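Local coordinates for protein putative glycosyl hydrolase (Bacteroides thetaiotaomicron VPI-5482, PDB 3K11) that is probably a glycosyl hydrolase of family 88, with no activity or substrate established, at residues Glu372-Gly377 / Val394-Gly399; Glu310-Gln315 / Ser327-Tyr332; Tyr88-Ala93 / Val403-Ala408. All blocks are in the same frame, centred on the assembly; numbering follows the deposited sequence.

Contact 1: Glu372-Gly377 / Val394-Gly399. With EDO (1,2-ethanediol), chain T.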
ATOM      1  N   GLU A 372      -6.376  -9.984 -24.303  1.00 23.42           N
ATOM      2  CA  GLU A 372      -5.710 -10.788 -23.265  1.00 23.02           C
ATOM      3  C   GLU A 372      -5.754 -10.138 -21.888  1.00 24.88           C
ATOM      4  O   GLU A 372      -5.864  -8.919 -21.759  1.00 23.39           O
ATOM      5  CB  GLU A 372      -4.246 -11.042 -23.646  1.00 23.88           C
ATOM      6  CG  GLU A 372      -4.095 -11.757 -25.011  1.00 26.35           C
ATOM      7  CD  GLU A 372      -2.661 -12.181 -25.367  1.00 29.15           C
ATOM      8  OE1 GLU A 372      -1.676 -11.871 -24.633  1.00 27.22           O
ATOM      9  OE2 GLU A 372      -2.530 -12.897 -26.399  1.00 28.29           O
ATOM     10  N   GLY A 373      -5.590 -10.968 -20.856  1.00 24.56           N
ATOM     11  CA  GLY A 373      -5.525 -10.485 -19.478  1.00 25.14           C
ATOM     12  C   GLY A 373      -6.855 -10.105 -18.827  1.00 27.28           C
ATOM     13  O   GLY A 373      -6.842  -9.388 -17.806  1.00 27.00           O
ATOM     14  N   THR A 374      -7.970 -10.613 -19.356  1.00 23.54           N
ATOM     15  CA  THR A 374      -9.288 -10.332 -18.805  1.00 22.91           C
ATOM     16  C   THR A 374      -9.705 -11.403 -17.799  1.00 24.46           C
ATOM     17  O   THR A 374      -9.702 -12.586 -18.115  1.00 24.98           O
ATOM     18  CB  THR A 374     -10.355 -10.289 -19.875  1.00 22.20           C
ATOM     19  OG1 THR A 374     -10.056  -9.222 -20.791  1.00 25.43           O
ATOM     20  CG2 THR A 374     -11.754 -10.071 -19.273  1.00 20.69           C
ATOM     21  N   CYS A 375     -10.113 -10.954 -16.614  1.00 24.20           N
ATOM     22  CA  CYS A 375     -10.652 -11.794 -15.539  1.00 22.95           C
ATOM     23  C   CYS A 375     -11.964 -12.458 -16.003  1.00 24.66           C
ATOM     24  O   CYS A 375     -12.843 -11.808 -16.566  1.00 24.81           O
ATOM     25  CB  CYS A 375     -10.935 -10.914 -14.295  1.00 24.73           C
ATOM     26  SG  CYS A 375     -11.684 -11.791 -12.925  1.00 26.13           S
ATOM     27  N   VAL A 376     -12.080 -13.755 -15.786  1.00 23.67           N
ATOM     28  CA  VAL A 376     -13.288 -14.490 -16.174  1.00 24.70           C
ATOM     29  C   VAL A 376     -14.496 -14.129 -15.286  1.00 27.44           C
ATOM     30  O   VAL A 376     -14.377 -13.361 -14.341  1.00 25.84           O
ATOM     31  CB  VAL A 376     -13.035 -16.025 -16.137  1.00 26.03           C
ATOM     32  CG1 VAL A 376     -11.946 -16.406 -17.183  1.00 22.91           C
ATOM     33  CG2 VAL A 376     -12.724 -16.484 -14.693  1.00 25.67           C
ATOM     34  N   GLY A 377     -15.668 -14.680 -15.597  1.00 25.65           N
ATOM     35  CA  GLY A 377     -16.864 -14.391 -14.797  1.00 25.23           C
ATOM     36  C   GLY A 377     -16.527 -14.665 -13.344  1.00 24.63           C
ATOM     37  O   GLY A 377     -15.906 -15.686 -13.045  1.00 26.88           O
ATOM     38  N   VAL A 394      -8.687 -15.322 -22.867  1.00 23.33           N
ATOM     39  CA  VAL A 394      -9.064 -14.578 -24.078  1.00 22.88           C
ATOM     40  C   VAL A 394     -10.524 -14.655 -24.408  1.00 22.32           C
ATOM     41  O   VAL A 394     -11.077 -13.725 -25.027  1.00 24.28           O
ATOM     42  CB  VAL A 394      -8.227 -15.028 -25.287  1.00 25.20           C
ATOM     43  CG1 VAL A 394      -6.740 -14.597 -25.068  1.00 24.60           C
ATOM     44  CG2 VAL A 394      -8.424 -16.539 -25.530  1.00 22.01           C
ATOM     45  N   TYR A 395     -11.169 -15.740 -24.010  1.00 23.17           N
ATOM     46  CA  TYR A 395     -12.586 -15.866 -24.276  1.00 21.39           C
ATOM     47  C   TYR A 395     -13.531 -15.276 -23.225  1.00 24.77           C
ATOM     48  O   TYR A 395     -14.745 -15.409 -23.361  1.00 25.37           O
ATOM     49  CB  TYR A 395     -12.949 -17.321 -24.525  1.00 26.32           C
ATOM     50  CG  TYR A 395     -12.306 -17.829 -25.790  1.00 26.63           C
ATOM     51  CD1 TYR A 395     -12.672 -17.291 -27.014  1.00 32.14           C
ATOM     52  CD2 TYR A 395     -11.310 -18.808 -25.759  1.00 27.59           C
ATOM     53  CE1 TYR A 395     -12.094 -17.708 -28.181  1.00 31.62           C
ATOM     54  CE2 TYR A 395     -10.716 -19.236 -26.948  1.00 28.66           C
ATOM     55  CZ  TYR A 395     -11.125 -18.670 -28.151  1.00 33.92           C
ATOM     56  OH  TYR A 395     -10.598 -19.074 -29.376  1.00 38.02           O
ATOM     57  N   ALA A 396     -12.988 -14.684 -22.149  1.00 25.64           N
ATOM     58  CA  ALA A 396     -13.803 -13.906 -21.217  1.00 23.71           C
ATOM     59  C   ALA A 396     -14.372 -12.780 -22.052  1.00 22.94           C
ATOM     60  O   ALA A 396     -13.612 -11.934 -22.563  1.00 23.24           O
ATOM     61  CB  ALA A 396     -12.945 -13.350 -20.111  1.00 21.65           C
ATOM     62  N   ALA A 397     -15.696 -12.725 -22.158  1.00 22.73           N
ATOM     63  CA  ALA A 397     -16.345 -11.779 -23.069  1.00 23.47           C
ATOM     64  C   ALA A 397     -16.267 -10.319 -22.579  1.00 24.02           C
ATOM     65  O   ALA A 397     -16.490  -9.354 -23.325  1.00 22.18           O
ATOM     66  CB  ALA A 397     -17.791 -12.163 -23.264  1.00 21.49           C
ATOM     67  N   HIS A 398     -15.938 -10.160 -21.314  1.00 22.33           N
ATOM     68  CA  HIS A 398     -15.968  -8.873 -20.646  1.00 24.58           C
ATOM     69  C   HIS A 398     -14.959  -7.911 -21.176  1.00 25.76           C
ATOM     70  O   HIS A 398     -15.064  -6.726 -20.893  1.00 26.66           O
ATOM     71  CB  HIS A 398     -15.629  -9.044 -19.165  1.00 25.15           C
ATOM     72  CG  HIS A 398     -16.406 -10.117 -18.502  1.00 23.39           C
ATOM     73  ND1 HIS A 398     -16.101 -11.444 -18.651  1.00 25.90           N
ATOM     74  CD2 HIS A 398     -17.511 -10.061 -17.714  1.00 26.11           C
ATOM     75  CE1 HIS A 398     -16.993 -12.160 -17.988  1.00 24.28           C
ATOM     76  NE2 HIS A 398     -17.824 -11.342 -17.376  1.00 24.56           N
ATOM     77  N   GLY A 399     -13.931  -8.414 -21.867  1.00 23.40           N
ATOM     78  CA  GLY A 399     -12.897  -7.508 -22.361  1.00 26.48           C
ATOM     79  C   GLY A 399     -13.280  -6.723 -23.595  1.00 24.46           C
ATOM     80  O   GLY A 399     -12.765  -5.625 -23.847  1.00 26.92           O
TER
HETATM   81  C1  EDO T  19      -1.063  -9.053 -26.729  1.00 47.39           C
HETATM   82  O1  EDO T  19      -0.671  -9.318 -25.351  1.00 53.70           O
HETATM   83  C2  EDO T  19       0.034  -9.440 -27.722  1.00 57.43           C
HETATM   84  O2  EDO T  19       0.170 -10.883 -27.833  1.00 60.95           O
HETATM   85  O   HOH W   1     -11.194 -10.616 -22.963  1.00 25.84           O

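Contact 2: Glu310-Gln315 / Ser327-Tyr332. With EDO (1,2-ethanediol), chain C.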
ATOM      1  N   GLU A 310       2.289   0.484 -15.012  1.00 23.44           N
ATOM      2  CA  GLU A 310       2.116  -0.122 -16.310  1.00 23.93           C
ATOM      3  C   GLU A 310       0.868   0.406 -17.001  1.00 25.20           C
ATOM      4  O   GLU A 310       0.593   0.037 -18.151  1.00 26.12           O
ATOM      5  CB  GLU A 310       2.014  -1.657 -16.212  1.00 24.62           C
ATOM      6  CG  GLU A 310       3.252  -2.292 -15.579  1.00 23.93           C
ATOM      7  CD  GLU A 310       4.531  -1.843 -16.259  1.00 25.69           C
ATOM      8  OE1 GLU A 310       4.597  -1.850 -17.518  1.00 28.51           O
ATOM      9  OE2 GLU A 310       5.480  -1.465 -15.543  1.00 29.03           O
ATOM     10  N   GLY A 311       0.112   1.262 -16.310  1.00 25.90           N
ATOM     11  CA  GLY A 311      -1.094   1.860 -16.898  1.00 20.99           C
ATOM     12  C   GLY A 311      -2.361   1.076 -16.588  1.00 23.02           C
ATOM     13  O   GLY A 311      -3.441   1.613 -16.617  1.00 24.49           O
ATOM     14  N   PHE A 312      -2.212  -0.203 -16.304  1.00 23.13           N
ATOM     15  CA  PHE A 312      -3.321  -1.043 -15.878  1.00 23.27           C
ATOM     16  C   PHE A 312      -3.664  -0.735 -14.421  1.00 22.64           C
ATOM     17  O   PHE A 312      -2.834  -0.217 -13.653  1.00 25.18           O
ATOM     18  CB  PHE A 312      -2.916  -2.517 -15.927  1.00 24.07           C
ATOM     19  CG  PHE A 312      -2.641  -3.042 -17.297  1.00 23.16           C
ATOM     20  CD1 PHE A 312      -3.684  -3.483 -18.107  1.00 24.30           C
ATOM     21  CD2 PHE A 312      -1.335  -3.116 -17.782  1.00 24.37           C
ATOM     22  CE1 PHE A 312      -3.422  -3.982 -19.382  1.00 23.59           C
ATOM     23  CE2 PHE A 312      -1.065  -3.635 -19.035  1.00 23.69           C
ATOM     24  CZ  PHE A 312      -2.116  -4.019 -19.859  1.00 25.78           C
ATOM     25  N   TRP A 313      -4.858  -1.156 -14.033  1.00 22.90           N
ATOM     26  CA  TRP A 313      -5.248  -1.226 -12.645  1.00 22.88           C
ATOM     27  C   TRP A 313      -5.237  -2.685 -12.157  1.00 21.68           C
ATOM     28  O   TRP A 313      -5.281  -3.640 -12.942  1.00 23.83           O
ATOM     29  CB  TRP A 313      -6.613  -0.579 -12.448  1.00 24.90           C
ATOM     30  CG  TRP A 313      -6.621   0.907 -12.485  1.00 23.21           C
ATOM     31  CD1 TRP A 313      -6.636   1.741 -11.385  1.00 23.85           C
ATOM     32  CD2 TRP A 313      -6.613   1.766 -13.629  1.00 23.06           C
ATOM     33  NE1 TRP A 313      -6.648   3.056 -11.787  1.00 23.11           N
ATOM     34  CE2 TRP A 313      -6.637   3.098 -13.150  1.00 23.76           C
ATOM     35  CE3 TRP A 313      -6.580   1.557 -15.014  1.00 21.37           C
ATOM     36  CZ2 TRP A 313      -6.648   4.193 -13.995  1.00 24.43           C
ATOM     37  CZ3 TRP A 313      -6.644   2.669 -15.867  1.00 20.63           C
ATOM     38  CH2 TRP A 313      -6.665   3.963 -15.350  1.00 22.74           C
ATOM     39  N   HIS A 314      -5.088  -2.823 -10.836  1.00 24.16           N
ATOM     40  CA  HIS A 314      -5.006  -4.100 -10.160  1.00 23.62           C
ATOM     41  C   HIS A 314      -6.403  -4.709  -9.890  1.00 23.69           C
ATOM     42  O   HIS A 314      -7.360  -3.988  -9.521  1.00 24.02           O
ATOM     43  CB  HIS A 314      -4.268  -3.945  -8.843  1.00 23.73           C
ATOM     44  CG  HIS A 314      -2.833  -3.562  -8.977  1.00 22.41           C
ATOM     45  ND1 HIS A 314      -1.822  -4.495  -9.121  1.00 21.57           N
ATOM     46  CD2 HIS A 314      -2.231  -2.343  -8.972  1.00 23.41           C
ATOM     47  CE1 HIS A 314      -0.659  -3.858  -9.198  1.00 24.91           C
ATOM     48  NE2 HIS A 314      -0.875  -2.555  -9.123  1.00 24.59           N
ATOM     49  N   GLN A 315      -6.463  -6.045  -9.989  1.00 23.09           N
ATOM     50  CA  GLN A 315      -7.680  -6.881  -9.785  1.00 22.87           C
ATOM     51  C   GLN A 315      -8.432  -6.493  -8.512  1.00 23.06           C
ATOM     52  O   GLN A 315      -9.647  -6.370  -8.513  1.00 22.79           O
ATOM     53  CB  GLN A 315      -7.254  -8.341  -9.736  1.00 22.29           C
ATOM     54  CG  GLN A 315      -8.247  -9.344  -9.259  1.00 22.47           C
ATOM     55  CD  GLN A 315      -9.303  -9.683 -10.222  1.00 23.47           C
ATOM     56  OE1 GLN A 315      -9.587  -8.935 -11.169  1.00 24.65           O
ATOM     57  NE2 GLN A 315      -9.940 -10.830  -9.990  1.00 22.08           N
ATOM     58  N   SER A 327      -9.897  -5.821 -18.501  1.00 23.74           N
ATOM     59  CA  SER A 327     -11.250  -5.311 -18.746  1.00 25.06           C
ATOM     60  C   SER A 327     -11.558  -4.073 -17.887  1.00 25.30           C
ATOM     61  O   SER A 327     -12.075  -3.082 -18.382  1.00 22.68           O
ATOM     62  CB  SER A 327     -12.332  -6.370 -18.573  1.00 25.68           C
ATOM     63  OG  SER A 327     -12.414  -6.888 -17.257  1.00 23.06           O
ATOM     64  N   ALA A 328     -11.199  -4.107 -16.622  1.00 22.19           N
ATOM     65  CA  ALA A 328     -11.403  -2.960 -15.760  1.00 22.87           C
ATOM     66  C   ALA A 328     -10.635  -1.765 -16.263  1.00 22.94           C
ATOM     67  O   ALA A 328     -11.137  -0.640 -16.274  1.00 23.48           O
ATOM     68  CB  ALA A 328     -10.955  -3.272 -14.334  1.00 21.06           C
ATOM     69  N   THR A 329      -9.398  -2.002 -16.678  1.00 24.74           N
ATOM     70  CA  THR A 329      -8.555  -0.949 -17.210  1.00 22.09           C
ATOM     71  C   THR A 329      -9.218  -0.272 -18.383  1.00 22.30           C
ATOM     72  O   THR A 329      -9.282   0.977 -18.443  1.00 22.76           O
ATOM     73  CB  THR A 329      -7.161  -1.495 -17.598  1.00 24.07           C
ATOM     74  OG1 THR A 329      -6.518  -2.022 -16.424  1.00 22.76           O
ATOM     75  CG2 THR A 329      -6.293  -0.397 -18.217  1.00 21.06           C
ATOM     76  N   ALA A 330      -9.778  -1.075 -19.286  1.00 23.02           N
ATOM     77  CA  ALA A 330     -10.474  -0.518 -20.451  1.00 23.06           C
ATOM     78  C   ALA A 330     -11.697   0.325 -20.046  1.00 23.01           C
ATOM     79  O   ALA A 330     -11.952   1.397 -20.618  1.00 25.87           O
ATOM     80  CB  ALA A 330     -10.913  -1.657 -21.432  1.00 22.87           C
ATOM     81  N   ILE A 331     -12.498  -0.210 -19.139  1.00 23.91           N
ATOM     82  CA  ILE A 331     -13.648   0.517 -18.612  1.00 23.86           C
ATOM     83  C   ILE A 331     -13.205   1.893 -18.048  1.00 20.69           C
ATOM     84  O   ILE A 331     -13.829   2.921 -18.386  1.00 23.43           O
ATOM     85  CB  ILE A 331     -14.424  -0.246 -17.522  1.00 22.33           C
ATOM     86  CG1 ILE A 331     -15.057  -1.551 -18.059  1.00 25.46           C
ATOM     87  CG2 ILE A 331     -15.518   0.674 -16.918  1.00 20.56           C
ATOM     88  CD1 ILE A 331     -15.444  -2.580 -16.919  1.00 23.45           C
ATOM     89  N   TYR A 332     -12.161   1.927 -17.231  1.00 23.80           N
ATOM     90  CA  TYR A 332     -11.695   3.192 -16.685  1.00 22.76           C
ATOM     91  C   TYR A 332     -11.261   4.150 -17.761  1.00 23.40           C
ATOM     92  O   TYR A 332     -11.533   5.361 -17.683  1.00 24.18           O
ATOM     93  CB  TYR A 332     -10.564   3.025 -15.701  1.00 23.86           C
ATOM     94  CG  TYR A 332     -10.918   2.125 -14.522  1.00 21.49           C
ATOM     95  CD1 TYR A 332     -12.162   2.192 -13.902  1.00 26.04           C
ATOM     96  CD2 TYR A 332      -9.989   1.266 -13.989  1.00 26.78           C
ATOM     97  CE1 TYR A 332     -12.462   1.374 -12.813  1.00 27.13           C
ATOM     98  CE2 TYR A 332     -10.288   0.440 -12.890  1.00 26.18           C
ATOM     99  CZ  TYR A 332     -11.527   0.494 -12.328  1.00 26.86           C
ATOM    100  OH  TYR A 332     -11.855  -0.336 -11.265  1.00 27.43           O
TER
HETATM  101  C1  EDO C   2       4.290   1.889 -20.334  1.00 31.34           C
HETATM  102  O1  EDO C   2       3.401   1.051 -21.088  1.00 29.71           O
HETATM  103  C2  EDO C   2       4.687   1.180 -19.071  1.00 28.09           C
HETATM  104  O2  EDO C   2       5.511   0.005 -19.315  1.00 27.94           O

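Contact 3: Tyr88-Ala93 / Val403-Ala408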
ATOM      1  N   TYR A  88     -22.532  -3.998 -27.648  1.00 21.74           N
ATOM      2  CA  TYR A  88     -23.474  -3.259 -28.499  1.00 22.79           C
ATOM      3  C   TYR A  88     -23.450  -1.749 -28.213  1.00 24.30           C
ATOM      4  O   TYR A  88     -23.456  -0.934 -29.136  1.00 26.09           O
ATOM      5  CB  TYR A  88     -24.897  -3.786 -28.329  1.00 25.44           C
ATOM      6  CG  TYR A  88     -25.086  -5.214 -28.784  1.00 24.68           C
ATOM      7  CD1 TYR A  88     -24.715  -5.616 -30.072  1.00 27.65           C
ATOM      8  CD2 TYR A  88     -25.663  -6.155 -27.945  1.00 25.03           C
ATOM      9  CE1 TYR A  88     -24.885  -6.933 -30.475  1.00 25.41           C
ATOM     10  CE2 TYR A  88     -25.831  -7.477 -28.347  1.00 24.45           C
ATOM     11  CZ  TYR A  88     -25.463  -7.856 -29.614  1.00 26.79           C
ATOM     12  OH  TYR A  88     -25.624  -9.170 -30.021  1.00 27.14           O
ATOM     13  N   SER A  89     -23.464  -1.376 -26.932  1.00 22.67           N
ATOM     14  CA  SER A  89     -23.359   0.051 -26.549  1.00 23.87           C
ATOM     15  C   SER A  89     -22.054   0.660 -27.027  1.00 24.13           C
ATOM     16  O   SER A  89     -22.041   1.799 -27.523  1.00 24.95           O
ATOM     17  CB  SER A  89     -23.529   0.265 -25.018  1.00 22.44           C
ATOM     18  OG  SER A  89     -24.917   0.329 -24.635  1.00 24.91           O
ATOM     19  N   ALA A  90     -20.964  -0.088 -26.886  1.00 24.24           N
ATOM     20  CA  ALA A  90     -19.651   0.358 -27.377  1.00 25.31           C
ATOM     21  C   ALA A  90     -19.647   0.695 -28.857  1.00 25.25           C
ATOM     22  O   ALA A  90     -19.098   1.736 -29.299  1.00 26.70           O
ATOM     23  CB  ALA A  90     -18.610  -0.710 -27.087  1.00 24.29           C
ATOM     24  N   LEU A  91     -20.231  -0.197 -29.649  1.00 24.33           N
ATOM     25  CA  LEU A  91     -20.258  -0.028 -31.116  1.00 25.57           C
ATOM     26  C   LEU A  91     -21.177   1.089 -31.573  1.00 26.82           C
ATOM     27  O   LEU A  91     -20.877   1.784 -32.567  1.00 26.08           O
ATOM     28  CB  LEU A  91     -20.632  -1.362 -31.773  1.00 26.07           C
ATOM     29  CG  LEU A  91     -19.517  -2.425 -31.695  1.00 24.87           C
ATOM     30  CD1 LEU A  91     -20.056  -3.817 -32.116  1.00 20.44           C
ATOM     31  CD2 LEU A  91     -18.233  -2.001 -32.491  1.00 23.49           C
ATOM     32  N   ILE A  92     -22.289   1.295 -30.860  1.00 22.74           N
ATOM     33  CA  ILE A  92     -23.132   2.462 -31.114  1.00 24.60           C
ATOM     34  C   ILE A  92     -22.291   3.722 -30.913  1.00 25.99           C
ATOM     35  O   ILE A  92     -22.293   4.652 -31.722  1.00 25.84           O
ATOM     36  CB  ILE A  92     -24.371   2.460 -30.208  1.00 26.69           C
ATOM     37  CG1 ILE A  92     -25.324   1.324 -30.583  1.00 27.22           C
ATOM     38  CG2 ILE A  92     -25.143   3.831 -30.261  1.00 23.80           C
ATOM     39  CD1 ILE A  92     -26.340   1.002 -29.465  1.00 23.92           C
ATOM     40  N   ALA A  93     -21.528   3.744 -29.829  1.00 26.83           N
ATOM     41  CA  ALA A  93     -20.689   4.896 -29.554  1.00 27.24           C
ATOM     42  C   ALA A  93     -19.573   5.039 -30.571  1.00 28.53           C
ATOM     43  O   ALA A  93     -19.284   6.158 -31.025  1.00 28.38           O
ATOM     44  CB  ALA A  93     -20.101   4.822 -28.121  1.00 25.28           C
ATOM     45  N   VAL A 403     -12.962  -2.470 -24.432  1.00 24.28           N
ATOM     46  CA  VAL A 403     -11.863  -2.053 -25.279  1.00 23.63           C
ATOM     47  C   VAL A 403     -12.404  -1.250 -26.436  1.00 22.89           C
ATOM     48  O   VAL A 403     -11.821  -0.232 -26.822  1.00 23.73           O
ATOM     49  CB  VAL A 403     -11.039  -3.290 -25.735  1.00 24.99           C
ATOM     50  CG1 VAL A 403     -10.091  -2.932 -26.886  1.00 21.44           C
ATOM     51  CG2 VAL A 403     -10.271  -3.865 -24.501  1.00 22.25           C
ATOM     52  N   LEU A 404     -13.481  -1.734 -27.048  1.00 22.03           N
ATOM     53  CA  LEU A 404     -14.067  -1.009 -28.182  1.00 23.92           C
ATOM     54  C   LEU A 404     -14.554   0.377 -27.781  1.00 25.00           C
ATOM     55  O   LEU A 404     -14.344   1.363 -28.491  1.00 22.47           O
ATOM     56  CB  LEU A 404     -15.241  -1.806 -28.790  1.00 24.19           C
ATOM     57  CG  LEU A 404     -14.873  -3.106 -29.552  1.00 27.38           C
ATOM     58  CD1 LEU A 404     -16.124  -4.022 -29.765  1.00 22.40           C
ATOM     59  CD2 LEU A 404     -14.222  -2.761 -30.923  1.00 20.63           C
ATOM     60  N   TRP A 405     -15.218   0.432 -26.644  1.00 22.27           N
ATOM     61  CA  TRP A 405     -15.818   1.679 -26.148  1.00 22.23           C
ATOM     62  C   TRP A 405     -14.717   2.654 -25.756  1.00 23.23           C
ATOM     63  O   TRP A 405     -14.762   3.821 -26.116  1.00 24.66           O
ATOM     64  CB  TRP A 405     -16.713   1.376 -24.944  1.00 24.04           C
ATOM     65  CG  TRP A 405     -17.932   2.249 -24.801  1.00 22.60           C
ATOM     66  CD1 TRP A 405     -18.171   3.450 -25.383  1.00 24.43           C
ATOM     67  CD2 TRP A 405     -19.061   1.975 -23.979  1.00 22.88           C
ATOM     68  NE1 TRP A 405     -19.377   3.937 -24.985  1.00 24.81           N
ATOM     69  CE2 TRP A 405     -19.943   3.060 -24.107  1.00 22.38           C
ATOM     70  CE3 TRP A 405     -19.425   0.904 -23.163  1.00 23.01           C
ATOM     71  CZ2 TRP A 405     -21.138   3.121 -23.419  1.00 25.29           C
ATOM     72  CZ3 TRP A 405     -20.615   0.955 -22.497  1.00 23.28           C
ATOM     73  CH2 TRP A 405     -21.445   2.064 -22.600  1.00 21.87           C
ATOM     74  N   ALA A 406     -13.705   2.160 -25.052  1.00 21.36           N
ATOM     75  CA  ALA A 406     -12.547   3.002 -24.712  1.00 23.79           C
ATOM     76  C   ALA A 406     -11.832   3.595 -25.940  1.00 24.18           C
ATOM     77  O   ALA A 406     -11.466   4.781 -25.985  1.00 23.13           O
ATOM     78  CB  ALA A 406     -11.595   2.202 -23.807  1.00 21.00           C
ATOM     79  N   GLY A 407     -11.633   2.754 -26.942  1.00 23.21           N
ATOM     80  CA  GLY A 407     -10.998   3.178 -28.187  1.00 24.01           C
ATOM     81  C   GLY A 407     -11.822   4.233 -28.856  1.00 25.50           C
ATOM     82  O   GLY A 407     -11.309   5.264 -29.272  1.00 23.12           O
ATOM     83  N   ALA A 408     -13.118   3.972 -28.966  1.00 23.56           N
ATOM     84  CA  ALA A 408     -14.027   4.945 -29.576  1.00 27.02           C
ATOM     85  C   ALA A 408     -13.936   6.308 -28.910  1.00 23.84           C
ATOM     86  O   ALA A 408     -13.896   7.336 -29.586  1.00 24.69           O
ATOM     87  CB  ALA A 408     -15.462   4.442 -29.492  1.00 26.53           C
TER

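Contact 1: Glu372-Gly377 / Val394-Gly399
Val394 begins the contact by lying alongside Glu372: CG1 of Val394 rests 3.9 Å from CG of Glu372, and the two side chains point the same way. The Glu372 chain runs on extended past this touch, so its carboxylate ends well beyond the valine, where OE1 accepts a 2.8 Å hydrogen bond from O1 of an ethanediol probably left from crystallisation; OE2 is bonded to Asn366. Next, Ala396 turns its methyl toward Thr374, placing CB 3.6 Å from Thr374 CG2. Val376 CG1 lies somewhat further from the same methyl. The backbone O of Ala396 accepts a 2.8 Å bond from a water that also sits 2.8 Å from Thr374 OG1, so a polar bridge runs beside the methyl packing. Both segments belong to loops between helices of what is probably the alpha/alpha barrel of the six-hairpin clan: 372-377 precedes helix 384-388, and 394-399 leads directly into helix 400-416. His398 comes next, in a short 3-10 turn. Its CB lies 4.0 Å from Thr374 CG2, the branch that stands anti to the threonine's backbone N, while its ring reaches obliquely toward the backbone of 375-377, with CE1 3.7 Å from Gly377 N. Arg266 lies close by, touching the side chains of both Thr374 and His398 and donating hydrogen bonds to the carbonyls of Cys375 and Val376. At Gly399 the chain closes up on the threonine hydroxyl, CA standing 3.7 Å from Thr374 OG1.

Contact 2: Glu310-Gln315 / Ser327-Tyr332
Tyr332 drives the edge of its ring into one face of the Trp313 indole in a T-shaped stack, joining the start of a short antiparallel beta hairpin to the helix that follows it: strand 313-314 pairs with 324-325, and helix 326-342 continues from the second strand. The planes meet at 70°, with 4.8 Å between the centroids of the tyrosine ring and the indole's five-membered ring. At the front of the edge, Tyr332 CD2 comes to 3.4 Å from Trp313 CD2, above the indole plane. The same indole face also takes a CH-pi contact further along, Tyr332 CB lying 4.1 Å from the centroid of the six-membered ring. Thr329, one helical turn earlier, works from a different direction: its CG2 meets the indole at the edge, 3.8 Å from CE3 of Trp313. The tryptophan is held at its far end too, since NE1 is hydrogen-bonded to the carbonyl of Val303. Phe312 presents a ring edge to the threonine hydroxyl, with CD1 3.6 Å from Thr329 OG1. With chi1 at -61°, that hydroxyl stands beside its own backbone N and anti to the carbonyl carbon, and it is also bonded to the carbonyl of Glu325, one turn back. Across the contact Thr329 OG1 accepts the backbone N-H of Trp313 at 3.0 Å from N, in a nearly straight bond of 168°.

Contact 3: Tyr88-Ala93 / Val403-Ala408
Ala90 is the small residue that lets two helices close in on each other: its CB sits 3.5 Å from Trp405 CB and 3.9 Å from Leu404 CB, at the point where the alpha carbons of Ala90 and Trp405 come within 4.2 Å. The axes of 88-93 and 403-408 approach to 8.1 Å, and their N-to-C directions differ by 21°, so these two helical segments run nearly parallel. The large bump is the Trp405 indole, which lies like a flat plate along the other helix. Three small residues shape the surface that receives it. Ala90 CA stands over the five-membered ring, 3.8 Å from its centroid, and Ser89 CB over the six-membered ring at 4.1 Å; both are CH-pi contacts on one face. Ala93, a turn further on, sets its methyl obliquely by the pyrrole end of the indole, CB being 3.3 Å from Trp405 NE1. The first torsion of Trp405, at -147°, is away from a staggered value and helps lay the plate against this surface. On another side of Ala90 the larger residues meet, Leu91 and Leu404 crossing at an angle so that branch CD2 of the first touches branch CD1 of the second. Further along, the methyl of Ala408 lies against the backbone carbon of Ala93. The serine hydroxyl takes no part in this packing and is bonded to Lys156. Helices 82-98 and 400-416 are neighbours in what is probably the alpha/alpha barrel of this clan: helices 101-128 and 148-160 pack against the first, through Leu91 and Ser89 among others, while helix 347-362 touches the second at Val403 and Ala406, and the Trp405 ring also meets that of Tyr334 from helix 326-342.

Overall arrangement
Contact 3 brings together helices 82-98 and 400-416, more than 300 residues apart in the chain, and the loop it closes encloses the other two. Contact 2 closes before contact 1 opens, so those two follow one another. Contacts 1 and 2 have centres about 12 Å apart and touch directly where Ser327, at the start of helix 326-342, packs on Thr374, His398 and Gly399. The centre of contact 3 is about 16 Å from each of the other two centres: it adjoins contact 1 in sequence through helix 400-416 and meets contact 2 where Ala330 packs on Val403 and Ala406. Together they tie a pair of loops and a hairpin to the helices of what is probably one alpha/alpha-barrel domain.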